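PDB 5M31: appr-1-p processing domain protein from Thermus aquaticus Y51MC23, which is of unknown function but belongs to the macro domain family, compact single domains built on a mixed beta sheet flanked by helices. Local coordinates for residues A[26-31]-A[85-90]; A[30-35]-A[91-96]; A[35-40]-A[54-59]; A[68-73]-A[106-111]. All coordinates share one frame; numbering follows the deposited sequence.

In the fold
The four contacts show how one sheet organises a macro domain. Interaction 1 joins strands 26-31 and 83-88 close to the centre of the chain. Interaction 2 follows from the same two strands into the loops beyond them, its centre about 11 Å from that of interaction 1. Interaction 3, nested along the chain inside both, shares G35 with interaction 2 and sets the loop before helix 40-48 against helix 50-61. Interaction 4, about 8 Å from interaction 1 between centres, ties the approach to edge strand 71-74 to helix 99-116; its segments alternate with those of interaction 1 along the chain. Interactions 2 and 4 reach the same sheet without touching, nearest atoms about 6 Å apart.

Interaction 1. Residues A[26-31]-A[85-90]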
loop_
_atom_site.group_PDB
_atom_site.type_symbol
_atom_site.label_atom_id
_atom_site.label_comp_id
_atom_site.label_asym_id
_atom_site.label_seq_id
_atom_site.Cartn_x
_atom_site.Cartn_y
_atom_site.Cartn_z
ATOM N N ALA A 26 6.635 6.745 -3.761
ATOM C CA ALA A 26 6.091 5.915 -2.691
ATOM C C ALA A 26 5.519 4.644 -3.306
ATOM O O ALA A 26 4.843 4.729 -4.312
ATOM C CB ALA A 26 5.022 6.658 -1.904
ATOM N N LEU A 27 5.777 3.513 -2.657
ATOM C CA LEU A 27 5.120 2.252 -2.985
ATOM C C LEU A 27 4.225 1.829 -1.846
ATOM O O LEU A 27 4.586 1.941 -0.669
ATOM C CB LEU A 27 6.126 1.142 -3.215
ATOM C CG LEU A 27 7.101 1.320 -4.385
ATOM C CD1 LEU A 27 7.986 0.077 -4.468
ATOM C CD2 LEU A 27 6.408 1.602 -5.707
ATOM N N VAL A 28 3.102 1.269 -2.224
ATOM C CA VAL A 28 2.199 0.592 -1.234
ATOM C C VAL A 28 2.430 -0.912 -1.216
ATOM O O VAL A 28 2.395 -1.574 -2.264
ATOM C CB VAL A 28 0.718 0.893 -1.570
ATOM C CG1 VAL A 28 -0.194 0.173 -0.599
ATOM C CG2 VAL A 28 0.472 2.396 -1.553
ATOM N N ASN A 29 2.623 -1.419 -0.013
ATOM C CA ASN A 29 2.778 -2.841 0.298
ATOM C C ASN A 29 1.535 -3.243 1.076
ATOM O O ASN A 29 1.153 -2.549 2.002
ATOM C CB ASN A 29 3.972 -2.977 1.211
ATOM C CG ASN A 29 4.258 -4.382 1.592
ATOM O OD1 ASN A 29 3.915 -5.296 0.881
ATOM N ND2 ASN A 29 5.038 -4.551 2.626
ATOM N N THR A 30 0.920 -4.345 0.709
ATOM C CA THR A 30 -0.293 -4.807 1.406
ATOM C C THR A 30 0.136 -5.793 2.504
ATOM O O THR A 30 0.850 -6.790 2.235
ATOM C CB THR A 30 -1.304 -5.416 0.422
ATOM O OG1 THR A 30 -0.629 -6.263 -0.493
ATOM C CG2 THR A 30 -2.055 -4.326 -0.331
ATOM N N VAL A 31 -0.237 -5.487 3.751
ATOM C CA VAL A 31 0.313 -6.185 4.877
ATOM C C VAL A 31 -0.801 -6.673 5.813
ATOM O O VAL A 31 -1.984 -6.413 5.600
ATOM C CB VAL A 31 1.362 -5.371 5.657
ATOM C CG1 VAL A 31 2.492 -5.004 4.725
ATOM C CG2 VAL A 31 0.724 -4.137 6.295
ATOM N N PHE A 85 4.596 2.449 2.028
ATOM C CA PHE A 85 3.343 2.626 2.739
ATOM C C PHE A 85 2.783 1.214 2.982
ATOM O O PHE A 85 2.301 0.595 2.019
ATOM C CB PHE A 85 2.338 3.368 1.920
ATOM C CG PHE A 85 2.494 4.899 1.916
ATOM C CD1 PHE A 85 3.701 5.534 1.849
ATOM C CD2 PHE A 85 1.371 5.673 1.810
ATOM C CE1 PHE A 85 3.776 6.969 1.789
ATOM C CE2 PHE A 85 1.420 7.063 1.725
ATOM C CZ PHE A 85 2.636 7.709 1.748
ATOM N N ASN A 86 2.904 0.750 4.219
ATOM C CA ASN A 86 2.539 -0.622 4.583
ATOM C C ASN A 86 1.068 -0.551 4.988
ATOM O O ASN A 86 0.739 -0.038 6.039
ATOM C CB ASN A 86 3.436 -1.184 5.669
ATOM C CG ASN A 86 4.897 -1.292 5.256
ATOM O OD1 ASN A 86 5.301 -2.220 4.534
ATOM N ND2 ASN A 86 5.711 -0.251 5.643
ATOM N N PHE A 87 0.228 -1.010 4.061
ATOM C CA PHE A 87 -1.282 -0.842 4.087
ATOM C C PHE A 87 -1.885 -2.149 4.583
ATOM O O PHE A 87 -1.871 -3.129 3.869
ATOM C CB PHE A 87 -1.693 -0.545 2.618
ATOM C CG PHE A 87 -3.135 -0.234 2.394
ATOM C CD1 PHE A 87 -4.122 -1.170 2.605
ATOM C CD2 PHE A 87 -3.503 0.928 1.780
ATOM C CE1 PHE A 87 -5.449 -0.918 2.300
ATOM C CE2 PHE A 87 -4.824 1.183 1.425
ATOM C CZ PHE A 87 -5.796 0.266 1.704
ATOM N N PRO A 88 -2.424 -2.158 5.796
ATOM C CA PRO A 88 -3.021 -3.389 6.283
ATOM C C PRO A 88 -4.333 -3.730 5.544
ATOM O O PRO A 88 -5.211 -2.896 5.447
ATOM C CB PRO A 88 -3.278 -3.078 7.786
ATOM C CG PRO A 88 -2.451 -1.896 8.075
ATOM C CD PRO A 88 -2.399 -1.121 6.833
ATOM N N THR A 89 -4.496 -4.968 5.067
ATOM C CA THR A 89 -5.740 -5.342 4.431
ATOM C C THR A 89 -6.411 -6.429 5.216
ATOM O O THR A 89 -7.461 -6.866 4.852
ATOM C CB THR A 89 -5.555 -5.902 3.028
ATOM O OG1 THR A 89 -4.766 -7.088 3.085
ATOM C CG2 THR A 89 -4.828 -4.916 2.107
ATOM N N LYS A 90 -5.759 -6.846 6.268
ATOM C CA LYS A 90 -6.227 -7.987 7.095
ATOM C C LYS A 90 -5.451 -8.014 8.417
ATOM O O LYS A 90 -4.351 -7.391 8.558
ATOM C CB LYS A 90 -6.000 -9.265 6.327
ATOM C CG LYS A 90 -4.518 -9.581 6.111
ATOM C CD LYS A 90 -4.279 -10.819 5.271
ATOM C CE LYS A 90 -4.756 -10.664 3.826
ATOM N NZ LYS A 90 -4.619 -11.991 3.161
HETATM O O HOH W 1 -2.313 -8.052 2.909
#
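A parallel strand pair in the mixed sheet of a macro domain is formed here by 26-31 and 83-88, with V28 beside F85, N29 beside N86, T30 beside F87 and V31 beside P88. The two segments approach to 4.4 Å between axes. N29 uses both backbone groups on this neighbour, its N donating to F85 O over 2.9 Å and its O accepting from F87 N over 2.7 Å, the alternation that defines parallel pairing. V31 repeats it, giving its N to F87 O and taking T89 N on its own O, so the bonding continues beyond the last bridge.

Side chains follow the same alternation. On the face carrying N29, N86, V31 and P88, N29 ND2 reaches N86 OD1 at 3.0 Å in a nearly straight bond (164°) that lies in the carbonyl plane, although the two amide planes are turned 72° apart. N29 extends its CG anti to the backbone N (chi1 -179°), which carries the amide across to its neighbour. The amide of N86 is also gripped from its other end, ND2 donating to N52 OD1 and F71 O. On the face of V28, T30, F85 and F87 the side chains meet through carbon, V28 CG1 packing on F87 CB at 3.6 Å, and the F85 ring leans on helix 99-116. At the start of the pair A26 CB touches F85 CE1 at 3.9 Å; past its end T30 CG2 meets the methyl T89 CG2 at 3.7 Å.

Interaction 2. Residues A[30-35]-A[91-96]; sequences TVNTVG and KHWRHP
A single carbonyl oxygen, K91 O, is surrounded by three consecutive residues, N32, T33 and V34. T33 N donates to it over 2.9 Å at 158°, tilted somewhat from the carbonyl plane, and T33 OG1 lies 3.1 Å from the same K91 O. Carbon closes in as well, with N32 CB at 3.3 Å from K91 O and V34 CG1 at 3.4 Å from it.

The N32 amide folds back over its own loop. With CG between the backbone N and the carbonyl carbon (chi1 58°), OD1 turns back to accept V34 N over 3.0 Å on a lone pair. The N32 side chain lies alongside that of W93, with ND2 3.4 Å from W93 CB, and ND2 donates to V36 O. The isopropyl group of V34 crosses the indole at about a right angle, bringing CG2 to the ring edge, 3.9 Å from W93 CD1. Within 91-96, H92 ND1 accepts R94 N, and a type I turn from H92 to H95 shapes the loop.

W93 also lies near a bound glycerol, on the surface of the domain. The arrangement is an Asx turn at N32 docked on a neighbouring loop, where two parallel strands of a macro domain give way to the loops after their C-terminal ends.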
loop_
_atom_site.group_PDB
_atom_site.type_symbol
_atom_site.label_atom_id
_atom_site.label_comp_id
_atom_site.label_asym_id
_atom_site.label_seq_id
_atom_site.Cartn_x
_atom_site.Cartn_y
_atom_site.Cartn_z
ATOM N N THR A 30 0.920 -4.345 0.709
ATOM C CA THR A 30 -0.293 -4.807 1.406
ATOM C C THR A 30 0.136 -5.793 2.504
ATOM O O THR A 30 0.850 -6.790 2.235
ATOM C CB THR A 30 -1.304 -5.416 0.422
ATOM O OG1 THR A 30 -0.629 -6.263 -0.493
ATOM C CG2 THR A 30 -2.055 -4.326 -0.331
ATOM N N VAL A 31 -0.237 -5.487 3.751
ATOM C CA VAL A 31 0.313 -6.185 4.877
ATOM C C VAL A 31 -0.801 -6.673 5.813
ATOM O O VAL A 31 -1.984 -6.413 5.600
ATOM C CB VAL A 31 1.362 -5.371 5.657
ATOM C CG1 VAL A 31 2.492 -5.004 4.725
ATOM C CG2 VAL A 31 0.724 -4.137 6.295
ATOM N N ASN A 32 -0.390 -7.411 6.797
ATOM C CA ASN A 32 -1.264 -7.761 7.940
ATOM C C ASN A 32 -0.735 -7.067 9.180
ATOM O O ASN A 32 0.222 -6.255 9.104
ATOM C CB ASN A 32 -1.278 -9.261 8.145
ATOM C CG ASN A 32 0.121 -9.832 8.390
ATOM O OD1 ASN A 32 0.704 -9.664 9.450
ATOM N ND2 ASN A 32 0.690 -10.436 7.352
ATOM N N THR A 33 -1.399 -7.274 10.311
ATOM C CA THR A 33 -1.063 -6.533 11.520
ATOM C C THR A 33 -0.283 -7.354 12.515
ATOM O O THR A 33 -0.030 -6.894 13.626
ATOM C CB THR A 33 -2.324 -5.992 12.205
ATOM O OG1 THR A 33 -3.051 -7.099 12.757
ATOM C CG2 THR A 33 -3.165 -5.178 11.226
ATOM N N VAL A 34 0.061 -8.575 12.156
ATOM C CA VAL A 34 0.787 -9.478 13.075
ATOM C C VAL A 34 2.291 -9.661 12.811
ATOM O O VAL A 34 2.946 -10.404 13.524
ATOM C CB VAL A 34 0.036 -10.835 13.241
ATOM C CG1 VAL A 34 -1.394 -10.547 13.645
ATOM C CG2 VAL A 34 0.072 -11.676 11.973
ATOM N N GLY A 35 2.840 -8.941 11.842
ATOM C CA GLY A 35 4.285 -8.808 11.725
ATOM C C GLY A 35 4.916 -9.845 10.847
ATOM O O GLY A 35 6.095 -10.137 10.990
ATOM N N LYS A 91 -6.020 -8.684 9.422
ATOM C CA LYS A 91 -5.337 -8.771 10.702
ATOM C C LYS A 91 -4.241 -9.825 10.648
ATOM O O LYS A 91 -3.089 -9.543 10.835
ATOM C CB LYS A 91 -6.343 -9.048 11.830
ATOM C CG LYS A 91 -7.299 -7.912 12.013
ATOM C CD LYS A 91 -8.202 -8.166 13.188
ATOM C CE LYS A 91 -9.293 -7.119 13.268
ATOM N NZ LYS A 91 -10.282 -7.736 14.186
ATOM N N HIS A 92 -4.622 -11.082 10.443
ATOM C CA HIS A 92 -3.668 -12.142 10.422
ATOM C C HIS A 92 -3.406 -12.541 8.991
ATOM O O HIS A 92 -4.261 -12.462 8.133
ATOM C CB HIS A 92 -4.187 -13.333 11.232
ATOM C CG HIS A 92 -3.167 -14.409 11.470
ATOM N ND1 HIS A 92 -2.896 -15.385 10.541
ATOM C CD2 HIS A 92 -2.443 -14.729 12.568
ATOM C CE1 HIS A 92 -2.034 -16.255 11.040
ATOM N NE2 HIS A 92 -1.706 -15.846 12.256
ATOM N N TRP A 93 -2.221 -13.060 8.762
ATOM C CA TRP A 93 -1.827 -13.394 7.418
ATOM C C TRP A 93 -2.634 -14.520 6.790
ATOM O O TRP A 93 -2.742 -14.597 5.587
ATOM C CB TRP A 93 -0.330 -13.653 7.359
ATOM C CG TRP A 93 0.177 -14.736 8.201
ATOM C CD1 TRP A 93 0.677 -14.629 9.459
ATOM C CD2 TRP A 93 0.279 -16.094 7.845
ATOM N NE1 TRP A 93 1.155 -15.781 9.865
ATOM C CE2 TRP A 93 0.879 -16.739 8.918
ATOM C CE3 TRP A 93 -0.101 -16.841 6.725
ATOM C CZ2 TRP A 93 1.124 -18.065 8.915
ATOM C CZ3 TRP A 93 0.140 -18.140 6.714
ATOM C CH2 TRP A 93 0.738 -18.772 7.795
ATOM N N ARG A 94 -3.250 -15.386 7.602
ATOM C CA ARG A 94 -4.145 -16.411 7.078
ATOM C C ARG A 94 -5.539 -15.962 6.676
ATOM O O ARG A 94 -6.270 -16.740 6.034
ATOM C CB ARG A 94 -4.272 -17.576 8.050
ATOM C CG ARG A 94 -3.010 -18.395 8.056
ATOM C CD ARG A 94 -3.220 -19.799 8.492
ATOM N NE ARG A 94 -3.254 -19.879 9.956
ATOM C CZ ARG A 94 -2.169 -19.967 10.722
ATOM N NH1 ARG A 94 -0.960 -19.996 10.153
ATOM N NH2 ARG A 94 -2.273 -20.036 12.052
ATOM N N HIS A 95 -5.964 -14.811 7.179
ATOM C CA HIS A 95 -7.272 -14.295 6.890
ATOM C C HIS A 95 -7.300 -13.776 5.481
ATOM O O HIS A 95 -6.290 -13.360 4.983
ATOM C CB HIS A 95 -7.596 -13.103 7.794
ATOM C CG HIS A 95 -7.601 -13.431 9.252
ATOM N ND1 HIS A 95 -7.567 -12.461 10.235
ATOM C CD2 HIS A 95 -7.744 -14.609 9.903
ATOM C CE1 HIS A 95 -7.621 -13.032 11.424
ATOM N NE2 HIS A 95 -7.723 -14.333 11.251
ATOM N N PRO A 96 -8.469 -13.735 4.883
ATOM C CA PRO A 96 -8.583 -13.068 3.573
ATOM C C PRO A 96 -8.448 -11.564 3.773
ATOM O O PRO A 96 -8.620 -11.076 4.874
ATOM C CB PRO A 96 -10.023 -13.394 3.130
ATOM C CG PRO A 96 -10.718 -13.811 4.354
ATOM C CD PRO A 96 -9.721 -14.349 5.327
#

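Interaction 3. Residues A[35-40]-A[54-59]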
loop_
_atom_site.group_PDB
_atom_site.type_symbol
_atom_site.label_atom_id
_atom_site.label_comp_id
_atom_site.label_asym_id
_atom_site.label_seq_id
_atom_site.Cartn_x
_atom_site.Cartn_y
_atom_site.Cartn_z
ATOM N N GLY A 35 2.840 -8.941 11.842
ATOM C CA GLY A 35 4.285 -8.808 11.725
ATOM C C GLY A 35 4.916 -9.845 10.847
ATOM O O GLY A 35 6.095 -10.137 10.990
ATOM N N VAL A 36 4.141 -10.357 9.883
ATOM C CA VAL A 36 4.617 -11.380 8.963
ATOM C C VAL A 36 4.509 -10.916 7.498
ATOM O O VAL A 36 3.463 -10.401 7.067
ATOM C CB VAL A 36 3.780 -12.655 9.192
ATOM C CG1 VAL A 36 4.000 -13.668 8.087
ATOM C CG2 VAL A 36 4.114 -13.223 10.552
ATOM N N MET A 37 5.602 -11.037 6.745
ATOM C CA MET A 37 5.541 -10.794 5.307
ATOM C C MET A 37 5.976 -12.072 4.635
ATOM O O MET A 37 7.134 -12.234 4.293
ATOM C CB MET A 37 6.456 -9.607 4.901
ATOM C CG MET A 37 5.988 -8.274 5.442
ATOM S SD MET A 37 6.829 -6.991 4.449
ATOM C CE MET A 37 6.551 -5.600 5.533
ATOM N N GLY A 38 5.034 -12.985 4.468
ATOM C CA GLY A 38 5.388 -14.366 4.061
ATOM C C GLY A 38 4.972 -14.737 2.647
ATOM O O GLY A 38 5.382 -15.814 2.127
ATOM N N LYS A 39 3.998 -14.038 2.091
ATOM C CA LYS A 39 3.469 -14.435 0.779
ATOM C C LYS A 39 3.001 -13.257 -0.009
ATOM O O LYS A 39 2.877 -12.153 0.523
ATOM C CB LYS A 39 2.288 -15.426 0.951
ATOM C CG LYS A 39 0.935 -14.729 1.142
ATOM C CD LYS A 39 -0.229 -15.709 1.108
ATOM C CE LYS A 39 -0.449 -16.339 2.466
ATOM N NZ LYS A 39 -1.748 -17.077 2.513
ATOM N N GLY A 40 2.768 -13.478 -1.302
ATOM C CA GLY A 40 2.220 -12.432 -2.157
ATOM C C GLY A 40 3.080 -11.187 -2.243
ATOM O O GLY A 40 4.331 -11.242 -2.308
ATOM N N GLN A 54 12.019 -4.856 8.700
ATOM C CA GLN A 54 12.390 -4.813 10.127
ATOM C C GLN A 54 11.651 -3.721 10.857
ATOM O O GLN A 54 11.196 -3.919 11.970
ATOM C CB GLN A 54 13.913 -4.632 10.317
ATOM C CG GLN A 54 14.786 -5.828 9.854
ATOM C CD GLN A 54 14.405 -7.208 10.436
ATOM O OE1 GLN A 54 13.905 -7.335 11.562
ATOM N NE2 GLN A 54 14.690 -8.260 9.666
ATOM N N ALA A 55 11.542 -2.533 10.237
ATOM C CA ALA A 55 10.770 -1.451 10.860
ATOM C C ALA A 55 9.311 -1.819 11.078
ATOM O O ALA A 55 8.736 -1.540 12.158
ATOM C CB ALA A 55 10.876 -0.182 10.034
ATOM N N TYR A 56 8.746 -2.503 10.089
ATOM C CA TYR A 56 7.369 -3.006 10.153
ATOM C C TYR A 56 7.179 -4.011 11.279
ATOM O O TYR A 56 6.189 -3.955 12.044
ATOM C CB TYR A 56 6.976 -3.604 8.814
ATOM C CG TYR A 56 5.826 -4.573 8.859
ATOM C CD1 TYR A 56 4.489 -4.136 8.811
ATOM C CD2 TYR A 56 6.074 -5.915 8.902
ATOM C CE1 TYR A 56 3.420 -5.042 8.843
ATOM C CE2 TYR A 56 5.045 -6.803 8.948
ATOM C CZ TYR A 56 3.727 -6.393 8.859
ATOM O OH TYR A 56 2.720 -7.413 8.964
ATOM N N VAL A 57 8.116 -4.924 11.423
ATOM C CA VAL A 57 8.038 -5.889 12.508
ATOM C C VAL A 57 8.010 -5.179 13.858
ATOM O O VAL A 57 7.158 -5.496 14.724
ATOM C CB VAL A 57 9.171 -6.905 12.462
ATOM C CG1 VAL A 57 9.267 -7.702 13.739
ATOM C CG2 VAL A 57 8.979 -7.805 11.241
ATOM N N LYS A 58 8.925 -4.229 14.065
ATOM C CA LYS A 58 8.935 -3.473 15.289
ATOM C C LYS A 58 7.650 -2.661 15.510
ATOM O O LYS A 58 7.128 -2.660 16.645
ATOM C CB LYS A 58 10.166 -2.568 15.345
ATOM C CG LYS A 58 11.446 -3.360 15.546
ATOM C CD LYS A 58 12.668 -2.465 15.407
ATOM C CE LYS A 58 13.973 -3.249 15.572
ATOM N NZ LYS A 58 14.292 -3.467 17.018
ATOM N N ALA A 59 7.076 -2.094 14.445
ATOM C CA ALA A 59 5.844 -1.305 14.570
ATOM C C ALA A 59 4.685 -2.229 14.970
ATOM O O ALA A 59 3.796 -1.887 15.784
ATOM C CB ALA A 59 5.511 -0.603 13.292
HETATM O O HOH W 2 2.435 -8.523 5.840
#
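The side chain of Y56, on helix 50-61, spans the gap to the loop 35-40 from its base to its hydroxyl. CB, which points toward the loop, already has the M37 methyl beside it, with CE 3.9 Å away. CG stands anti to the backbone N (chi1 159°), and this sends the ring out from the helix so that one face meets that methyl. M37 CE sits over this face, nearest to Y56 CD2 at 3.4 Å. Measured to the ring centroid it is 3.8 Å away and 27° off the normal, a CH-pi contact. The sulfur comes in more obliquely, M37 SD being 5.1 Å from the same centroid, and completes a Met-aromatic contact.

At CE2 G35 joins M37 as partner: Y56 CE2 lies 3.5 Å from G35 CA, and the G35 backbone comes obliquely to the ring. V57 adds a smaller touch one residue along the helix, its CG2 methyl lying 3.7 Å from G35 O.

At the tip, Y56 OH takes a weak bond from G35 N, 3.3 Å long and bent to 132°. Its strong partner is N32 O, a carbonyl that can only accept. The hydroxyl proton is therefore committed to N32, while the oxygen receives the weaker donor, so one phenol joins N32 O firmly and G35 N weakly, at the two ends of the N32-G35 segment.

Interaction 4. Residues A[68-73]-A[106-111]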
loop_
_atom_site.group_PDB
_atom_site.type_symbol
_atom_site.label_atom_id
_atom_site.label_comp_id
_atom_site.label_asym_id
_atom_site.label_seq_id
_atom_site.Cartn_x
_atom_site.Cartn_y
_atom_site.Cartn_z
ATOM N N GLY A 68 -6.832 0.655 9.053
ATOM C CA GLY A 68 -7.022 2.093 8.850
ATOM C C GLY A 68 -5.856 2.904 9.310
ATOM O O GLY A 68 -5.969 4.135 9.393
ATOM N N ARG A 69 -4.709 2.257 9.586
ATOM C CA ARG A 69 -3.530 2.960 10.105
ATOM C C ARG A 69 -2.294 2.443 9.368
ATOM O O ARG A 69 -1.643 1.523 9.788
ATOM C CB ARG A 69 -3.451 2.883 11.611
ATOM C CG ARG A 69 -2.421 3.755 12.297
ATOM C CD ARG A 69 -2.422 3.559 13.751
ATOM N NE ARG A 69 -1.321 4.298 14.336
ATOM C CZ ARG A 69 -0.907 4.142 15.585
ATOM N NH1 ARG A 69 -1.506 3.281 16.390
ATOM N NH2 ARG A 69 0.089 4.883 16.026
ATOM N N ILE A 70 -1.991 3.102 8.244
ATOM C CA ILE A 70 -0.850 2.756 7.416
ATOM C C ILE A 70 0.424 3.001 8.181
ATOM O O ILE A 70 0.616 4.075 8.807
ATOM C CB ILE A 70 -0.862 3.596 6.116
ATOM C CG1 ILE A 70 -2.085 3.148 5.290
ATOM C CG2 ILE A 70 0.453 3.453 5.340
ATOM C CD1 ILE A 70 -2.407 3.986 4.104
ATOM N N PHE A 71 1.346 2.077 8.079
ATOM C CA PHE A 71 2.665 2.274 8.629
ATOM C C PHE A 71 3.626 2.674 7.515
ATOM O O PHE A 71 3.863 1.892 6.629
ATOM C CB PHE A 71 3.166 1.017 9.312
ATOM C CG PHE A 71 4.619 1.115 9.731
ATOM C CD1 PHE A 71 4.993 2.010 10.696
ATOM C CD2 PHE A 71 5.629 0.366 9.081
ATOM C CE1 PHE A 71 6.331 2.198 11.026
ATOM C CE2 PHE A 71 6.959 0.523 9.456
ATOM C CZ PHE A 71 7.309 1.439 10.406
ATOM N N VAL A 72 4.144 3.917 7.573
ATOM C CA VAL A 72 5.033 4.434 6.555
ATOM C C VAL A 72 6.468 4.323 6.999
ATOM O O VAL A 72 6.801 4.652 8.170
ATOM C CB VAL A 72 4.722 5.913 6.221
ATOM C CG1 VAL A 72 5.712 6.431 5.186
ATOM C CG2 VAL A 72 3.329 6.046 5.667
ATOM N N TYR A 73 7.306 3.793 6.129
ATOM C CA TYR A 73 8.753 3.772 6.353
ATOM C C TYR A 73 9.439 4.725 5.361
ATOM O O TYR A 73 9.146 4.676 4.148
ATOM C CB TYR A 73 9.333 2.358 6.210
ATOM C CG TYR A 73 10.811 2.278 6.471
ATOM C CD1 TYR A 73 11.332 2.471 7.782
ATOM C CD2 TYR A 73 11.736 2.140 5.420
ATOM C CE1 TYR A 73 12.684 2.411 8.014
ATOM C CE2 TYR A 73 13.092 2.081 5.674
ATOM C CZ TYR A 73 13.562 2.272 6.946
ATOM O OH TYR A 73 14.905 2.198 7.192
ATOM N N LEU A 106 -7.821 3.031 2.481
ATOM C CA LEU A 106 -7.747 4.039 1.392
ATOM C C LEU A 106 -7.920 5.488 1.940
ATOM O O LEU A 106 -7.254 6.424 1.478
ATOM C CB LEU A 106 -8.820 3.766 0.368
ATOM C CG LEU A 106 -8.450 2.695 -0.638
ATOM C CD1 LEU A 106 -9.694 2.267 -1.373
ATOM C CD2 LEU A 106 -7.387 3.226 -1.607
ATOM N N LYS A 107 -8.815 5.661 2.915
ATOM C CA LYS A 107 -8.939 6.924 3.608
ATOM C C LYS A 107 -7.587 7.303 4.220
ATOM O O LYS A 107 -7.151 8.467 4.115
ATOM C CB LYS A 107 -10.025 6.862 4.702
ATOM C CG LYS A 107 -11.455 6.732 4.185
ATOM C CD LYS A 107 -12.468 7.158 5.246
ATOM C CE LYS A 107 -13.808 7.551 4.634
ATOM N NZ LYS A 107 -14.649 6.390 4.228
ATOM N N ASP A 108 -6.920 6.366 4.882
ATOM C CA ASP A 108 -5.665 6.714 5.506
ATOM C C ASP A 108 -4.568 6.912 4.502
ATOM O O ASP A 108 -3.608 7.623 4.749
ATOM C CB ASP A 108 -5.232 5.679 6.514
ATOM C CG ASP A 108 -4.298 6.257 7.560
ATOM O OD1 ASP A 108 -4.567 7.380 8.038
ATOM O OD2 ASP A 108 -3.241 5.673 7.816
ATOM N N LEU A 109 -4.696 6.256 3.365
ATOM C CA LEU A 109 -3.723 6.451 2.272
ATOM C C LEU A 109 -3.719 7.894 1.804
ATOM O O LEU A 109 -2.647 8.511 1.638
ATOM C CB LEU A 109 -4.054 5.522 1.141
ATOM C CG LEU A 109 -3.118 5.572 -0.081
ATOM C CD1 LEU A 109 -1.693 5.336 0.329
ATOM C CD2 LEU A 109 -3.587 4.515 -1.048
ATOM N N VAL A 110 -4.894 8.450 1.615
ATOM C CA VAL A 110 -5.039 9.847 1.278
ATOM C C VAL A 110 -4.394 10.700 2.360
ATOM O O VAL A 110 -3.559 11.594 2.045
ATOM C CB VAL A 110 -6.489 10.246 1.088
ATOM C CG1 VAL A 110 -6.677 11.763 1.017
ATOM C CG2 VAL A 110 -7.011 9.565 -0.167
ATOM N N CYS A 111 -4.694 10.411 3.624
ATOM C CA CYS A 111 -4.077 11.141 4.756
ATOM C C CYS A 111 -2.556 11.154 4.684
ATOM O O CYS A 111 -1.931 12.216 4.833
ATOM C CB CYS A 111 -4.495 10.526 6.073
ATOM S SG CYS A 111 -6.256 10.727 6.362
#
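The side chains of I70 and D108 run antiparallel past one another, and one bond joins the two residues: I70 N donates to D108 OD2 over 2.9 Å at 159°. The donor meets the anti side of that oxygen, 19° out of the carboxylate plane. This single bond anchors the carboxylate to 68-73, whereas G68 O merely packs against D108 CB and CG, 3.3 Å from each.

Alongside, the I70 side chain reaches for the helix. Its CG1 lies anti to the carbonyl carbon (chi1 -67°), and CD1 rests on L109, 3.7 Å from L109 CB and a tight 3.3 Å from L109 CA. In this way helix 99-116, part of one outer helical layer of the macro domain's three-layer alpha/beta/alpha sandwich, is tied to the approach to edge strand 71-74.

Behind this first shell stands F85 of strand 83-88, touched by both I70 and L109. L109 also packs on L146 of helix 135-146, a second helix on the same flank. R69 points away from helix 99-116: its NE stays 6.9 Å from D108 OD2, and R69 NH1 bonds to Q66 OE1.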